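Local coordinates for protein Rio2 kinase (Chaetomium thermophilum, PDB 4GYI) that probably phosphorylates serine and threonine residues as an atypical RIO-family kinase of pre-40S ribosome maturation, and carries ADP, magnesium and a phosphoaspartate in its active site, at residues 265-278 against 296-308. Residues are numbered along the deposited sequence; the frame is centred on the assembly and turned at random.
Sequences MDHPNAEMYFDRDV and PGPFYKDAKKTVG
Tyr300 lies against the start of helix 270-278 as a knob in the hole formed by Ala270, Glu271, Phe274 and Asp275. With chi1 at 175° its CG points away from the backbone N, and the ring runs past Ala270 to the loop before that helix. There Tyr300 OH donates to Met265 O at 2.9 Å, nearly in line with the carbonyl (C=O...O angle 166°), and the acceptor lies in the plane of the ring. One ring face takes Glu271, whose CB sits 3.9 Å from the centroid of the Tyr300 ring in a CH-pi contact; Lys304 CB is over the opposite face, toward the rim. Met265, bent at chi2 and chi3, brings CE to 3.5 Å from Tyr300 CE1 and on to the backbone of Lys304, its sulfur making an oblique Met-aromatic contact. Further along, the Phe274 ring turns its edge to Pro298 O, with CE2 3.6 Å away, while its CE1 meets Ala303 CB at 3.6 Å. Ile218 and Leu219 of helix 207-223 back this apolar layer. Two waters bridge the outer side: one joins Glu271 OE2 to Lys301 N, the other Asp275 OD1 to Pro298 O. Asp266 OD1 is 4.1 Å from Lys304 NZ, beyond a salt bridge; Asp266 OD2 pairs with Arg314. Trimming Tyr300 to an alanine would probably leave Met265 O without this donor and open a gap between Glu271 and Lys304. Away from the nucleotide, apolar packing with one direct hydrogen bond, from the phenol, joins helix 300-304 to helix 270-289 of the kinase domain.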
loop_
_atom_site.group_PDB
_atom_site.type_symbol
_atom_site.label_atom_id
_atom_site.label_comp_id
_atom_site.label_asym_id
_atom_site.label_seq_id
_atom_site.Cartn_x
_atom_site.Cartn_y
_atom_site.Cartn_z
ATOM N N MET A 265 16.245 11.534 1.924
ATOM C CA MET A 265 16.783 12.656 2.692
ATOM C C MET A 265 17.248 13.785 1.774
ATOM O O MET A 265 17.525 14.890 2.233
ATOM C CB MET A 265 17.939 12.213 3.599
ATOM C CG MET A 265 17.515 11.450 4.834
ATOM S SD MET A 265 16.886 12.486 6.177
ATOM C CE MET A 265 18.381 13.437 6.540
ATOM N N ASP A 266 17.336 13.499 0.477
ATOM C CA ASP A 266 17.721 14.499 -0.519
ATOM C C ASP A 266 16.524 15.237 -1.117
ATOM O O ASP A 266 16.690 16.014 -2.053
ATOM C CB ASP A 266 18.504 13.842 -1.661
ATOM C CG ASP A 266 19.924 13.493 -1.272
ATOM O OD1 ASP A 266 20.534 14.253 -0.490
ATOM O OD2 ASP A 266 20.429 12.459 -1.752
ATOM N N HIS A 267 15.323 14.976 -0.603
ATOM C CA HIS A 267 14.121 15.598 -1.147
ATOM C C HIS A 267 14.166 17.076 -0.835
ATOM O O HIS A 267 14.603 17.452 0.247
ATOM C CB HIS A 267 12.880 14.977 -0.526
ATOM C CG HIS A 267 11.596 15.421 -1.156
ATOM N ND1 HIS A 267 11.098 16.697 -1.007
ATOM C CD2 HIS A 267 10.690 14.749 -1.908
ATOM C CE1 HIS A 267 9.960 16.804 -1.668
ATOM N NE2 HIS A 267 9.687 15.635 -2.217
ATOM N N PRO A 268 13.737 17.923 -1.789
ATOM C CA PRO A 268 13.781 19.377 -1.597
ATOM C C PRO A 268 13.100 19.805 -0.297
ATOM O O PRO A 268 13.538 20.756 0.343
ATOM C CB PRO A 268 13.002 19.908 -2.803
ATOM C CG PRO A 268 13.219 18.891 -3.856
ATOM C CD PRO A 268 13.280 17.562 -3.144
ATOM N N ASN A 269 12.051 19.091 0.096
ATOM C CA ASN A 269 11.358 19.378 1.347
ATOM C C ASN A 269 11.765 18.465 2.495
ATOM O O ASN A 269 10.976 18.278 3.414
ATOM C CB ASN A 269 9.845 19.231 1.169
ATOM C CG ASN A 269 9.223 20.383 0.434
ATOM O OD1 ASN A 269 9.585 21.539 0.651
ATOM N ND2 ASN A 269 8.268 20.079 -0.442
ATOM N N ALA A 270 12.962 17.883 2.450
ATOM C CA ALA A 270 13.311 16.832 3.411
ATOM C C ALA A 270 13.242 17.320 4.849
ATOM O O ALA A 270 12.763 16.595 5.724
ATOM C CB ALA A 270 14.666 16.234 3.115
ATOM N N GLU A 271 13.675 18.558 5.081
ATOM C CA GLU A 271 13.674 19.113 6.433
ATOM C C GLU A 271 12.261 19.197 7.016
ATOM O O GLU A 271 12.040 18.850 8.171
ATOM C CB GLU A 271 14.377 20.479 6.494
ATOM C CG GLU A 271 14.362 21.108 7.887
ATOM C CD GLU A 271 15.356 22.257 8.055
ATOM O OE1 GLU A 271 16.039 22.632 7.072
ATOM O OE2 GLU A 271 15.460 22.784 9.185
ATOM N N MET A 272 11.310 19.653 6.216
ATOM C CA MET A 272 9.924 19.693 6.657
ATOM C C MET A 272 9.415 18.268 6.975
ATOM O O MET A 272 8.773 18.050 8.003
ATOM C CB MET A 272 9.052 20.388 5.603
ATOM C CG MET A 272 7.540 20.392 5.912
ATOM S SD MET A 272 6.607 18.885 5.486
ATOM C CE MET A 272 6.727 18.899 3.698
ATOM N N TYR A 273 9.720 17.299 6.112
ATOM C CA TYR A 273 9.258 15.916 6.326
ATOM C C TYR A 273 9.909 15.276 7.559
ATOM O O TYR A 273 9.237 14.633 8.370
ATOM C CB TYR A 273 9.478 15.037 5.088
ATOM C CG TYR A 273 8.604 15.382 3.896
ATOM C CD1 TYR A 273 7.231 15.145 3.916
ATOM C CD2 TYR A 273 9.155 15.926 2.739
ATOM C CE1 TYR A 273 6.434 15.461 2.824
ATOM C CE2 TYR A 273 8.367 16.244 1.640
ATOM C CZ TYR A 273 7.011 16.014 1.687
ATOM O OH TYR A 273 6.231 16.332 0.594
ATOM N N PHE A 274 11.218 15.456 7.699
ATOM C CA PHE A 274 11.914 15.011 8.902
ATOM C C PHE A 274 11.264 15.595 10.158
ATOM O O PHE A 274 10.804 14.847 11.026
ATOM C CB PHE A 274 13.391 15.398 8.848
ATOM C CG PHE A 274 14.204 14.863 9.989
ATOM C CD1 PHE A 274 14.775 13.603 9.922
ATOM C CD2 PHE A 274 14.408 15.628 11.133
ATOM C CE1 PHE A 274 15.532 13.105 10.975
ATOM C CE2 PHE A 274 15.157 15.141 12.186
ATOM C CZ PHE A 274 15.724 13.869 12.102
ATOM N N ASP A 275 11.222 16.926 10.241
ATOM C CA ASP A 275 10.742 17.613 11.439
ATOM C C ASP A 275 9.323 17.195 11.782
ATOM O O ASP A 275 8.956 17.109 12.948
ATOM C CB ASP A 275 10.782 19.126 11.250
ATOM C CG ASP A 275 12.187 19.693 11.325
ATOM O OD1 ASP A 275 13.061 19.049 11.944
ATOM O OD2 ASP A 275 12.414 20.794 10.774
ATOM N N ARG A 276 8.534 16.923 10.747
ATOM C CA ARG A 276 7.141 16.567 10.927
ATOM C C ARG A 276 7.000 15.191 11.575
ATOM O O ARG A 276 6.158 14.993 12.445
ATOM C CB ARG A 276 6.409 16.603 9.598
ATOM C CG ARG A 276 4.905 16.654 9.739
ATOM C CD ARG A 276 4.241 16.787 8.375
ATOM N NE ARG A 276 4.384 15.568 7.593
ATOM C CZ ARG A 276 3.961 15.422 6.339
ATOM N NH1 ARG A 276 3.360 16.426 5.714
ATOM N NH2 ARG A 276 4.138 14.264 5.711
ATOM N N ASP A 277 7.819 14.242 11.143
ATOM C CA ASP A 277 7.843 12.917 11.764
ATOM C C ASP A 277 8.192 13.016 13.261
ATOM O O ASP A 277 7.481 12.478 14.119
ATOM C CB ASP A 277 8.820 11.976 11.022
ATOM C CG ASP A 277 8.222 11.378 9.705
ATOM O OD1 ASP A 277 7.001 11.546 9.445
ATOM O OD2 ASP A 277 8.980 10.713 8.943
ATOM N N VAL A 278 9.279 13.712 13.571
ATOM C CA VAL A 278 9.706 13.893 14.958
ATOM C C VAL A 278 8.615 14.584 15.800
ATOM O O VAL A 278 8.321 14.163 16.918
ATOM C CB VAL A 278 11.017 14.721 15.025
ATOM C CG1 VAL A 278 11.332 15.125 16.453
ATOM C CG2 VAL A 278 12.181 13.958 14.397
ATOM N N PRO A 296 16.896 17.929 23.218
ATOM C CA PRO A 296 16.478 18.772 22.089
ATOM C C PRO A 296 16.614 18.052 20.743
ATOM O O PRO A 296 17.503 17.212 20.573
ATOM C CB PRO A 296 17.448 19.957 22.159
ATOM C CG PRO A 296 17.942 19.963 23.575
ATOM C CD PRO A 296 18.019 18.522 23.961
ATOM N N GLY A 297 15.744 18.380 19.795
ATOM C CA GLY A 297 15.774 17.731 18.498
ATOM C C GLY A 297 15.175 16.329 18.513
ATOM O O GLY A 297 14.223 16.086 19.251
ATOM N N PRO A 298 15.724 15.399 17.701
ATOM C CA PRO A 298 16.857 15.644 16.799
ATOM C C PRO A 298 16.460 16.591 15.679
ATOM O O PRO A 298 15.275 16.742 15.394
ATOM C CB PRO A 298 17.175 14.249 16.240
ATOM C CG PRO A 298 15.909 13.511 16.308
ATOM C CD PRO A 298 15.195 14.029 17.541
ATOM N N PHE A 299 17.436 17.272 15.102
ATOM C CA PHE A 299 17.155 18.239 14.055
ATOM C C PHE A 299 17.664 17.686 12.742
ATOM O O PHE A 299 18.640 16.924 12.717
ATOM C CB PHE A 299 17.847 19.566 14.352
ATOM C CG PHE A 299 17.686 20.028 15.766
ATOM C CD1 PHE A 299 16.510 20.630 16.180
ATOM C CD2 PHE A 299 18.710 19.866 16.681
ATOM C CE1 PHE A 299 16.355 21.061 17.485
ATOM C CE2 PHE A 299 18.564 20.293 17.980
ATOM C CZ PHE A 299 17.381 20.897 18.384
ATOM N N TYR A 300 17.004 18.080 11.659
ATOM C CA TYR A 300 17.364 17.633 10.320
ATOM C C TYR A 300 18.833 17.877 9.956
ATOM O O TYR A 300 19.482 17.001 9.379
ATOM C CB TYR A 300 16.470 18.313 9.293
ATOM C CG TYR A 300 16.849 18.012 7.863
ATOM C CD1 TYR A 300 16.496 16.805 7.272
ATOM C CD2 TYR A 300 17.559 18.939 7.102
ATOM C CE1 TYR A 300 16.836 16.531 5.954
ATOM C CE2 TYR A 300 17.909 18.672 5.793
ATOM C CZ TYR A 300 17.544 17.466 5.223
ATOM O OH TYR A 300 17.884 17.205 3.912
ATOM N N LYS A 301 19.360 19.055 10.281
ATOM C CA LYS A 301 20.738 19.362 9.898
ATOM C C LYS A 301 21.737 18.411 10.548
ATOM O O LYS A 301 22.772 18.109 9.958
ATOM C CB LYS A 301 21.120 20.821 10.177
ATOM C CG LYS A 301 20.042 21.660 10.832
ATOM C CD LYS A 301 20.046 21.517 12.350
ATOM C CE LYS A 301 21.289 22.138 12.976
ATOM N NZ LYS A 301 21.181 22.201 14.461
ATOM N N ASP A 302 21.425 17.945 11.756
ATOM C CA ASP A 302 22.215 16.897 12.394
ATOM C C ASP A 302 22.112 15.629 11.565
ATOM O O ASP A 302 23.113 15.110 11.087
ATOM C CB ASP A 302 21.704 16.583 13.804
ATOM C CG ASP A 302 21.632 17.802 14.694
ATOM O OD1 ASP A 302 20.766 17.804 15.604
ATOM O OD2 ASP A 302 22.435 18.743 14.489
ATOM N N ALA A 303 20.882 15.135 11.410
ATOM C CA ALA A 303 20.620 13.877 10.705
ATOM C C ALA A 303 21.275 13.787 9.317
ATOM O O ALA A 303 21.869 12.763 8.980
ATOM C CB ALA A 303 19.110 13.624 10.602
ATOM N N LYS A 304 21.173 14.853 8.522
ATOM C CA LYS A 304 21.685 14.811 7.158
ATOM C C LYS A 304 23.190 14.548 7.081
ATOM O O LYS A 304 23.671 13.981 6.106
ATOM C CB LYS A 304 21.327 16.078 6.371
ATOM C CG LYS A 304 21.500 15.883 4.867
ATOM C CD LYS A 304 21.049 17.071 4.040
ATOM C CE LYS A 304 20.945 16.666 2.573
ATOM N NZ LYS A 304 20.471 17.768 1.694
ATOM N N LYS A 305 23.928 14.952 8.111
ATOM C CA LYS A 305 25.372 14.720 8.146
ATOM C C LYS A 305 25.709 13.225 8.202
ATOM O O LYS A 305 26.831 12.816 7.891
ATOM C CB LYS A 305 26.009 15.441 9.344
ATOM C CG LYS A 305 25.901 16.963 9.317
ATOM C CD LYS A 305 26.674 17.580 8.152
ATOM C CE LYS A 305 28.180 17.345 8.279
ATOM N NZ LYS A 305 28.976 18.054 7.223
ATOM N N THR A 306 24.724 12.416 8.584
ATOM C CA THR A 306 24.945 11.008 8.889
ATOM C C THR A 306 24.662 10.068 7.712
ATOM O O THR A 306 24.901 8.863 7.794
ATOM C CB THR A 306 24.090 10.600 10.099
ATOM O OG1 THR A 306 24.028 11.701 11.011
ATOM C CG2 THR A 306 24.689 9.395 10.808
ATOM N N VAL A 307 24.158 10.614 6.613
ATOM C CA VAL A 307 23.850 9.786 5.454
ATOM C C VAL A 307 24.948 9.883 4.400
ATOM O O VAL A 307 25.445 10.976 4.111
ATOM C CB VAL A 307 22.464 10.155 4.858
ATOM C CG1 VAL A 307 22.084 11.555 5.233
ATOM C CG2 VAL A 307 22.431 9.981 3.345
ATOM N N GLY A 308 25.398 8.742 3.885
ATOM C CA GLY A 308 25.200 7.446 4.505
ATOM C C GLY A 308 26.577 7.089 5.057
ATOM O O GLY A 308 27.376 6.398 4.416
HETATM O O HOH W 1 17.035 21.182 11.033
HETATM O O HOH W 2 12.732 18.030 14.582
#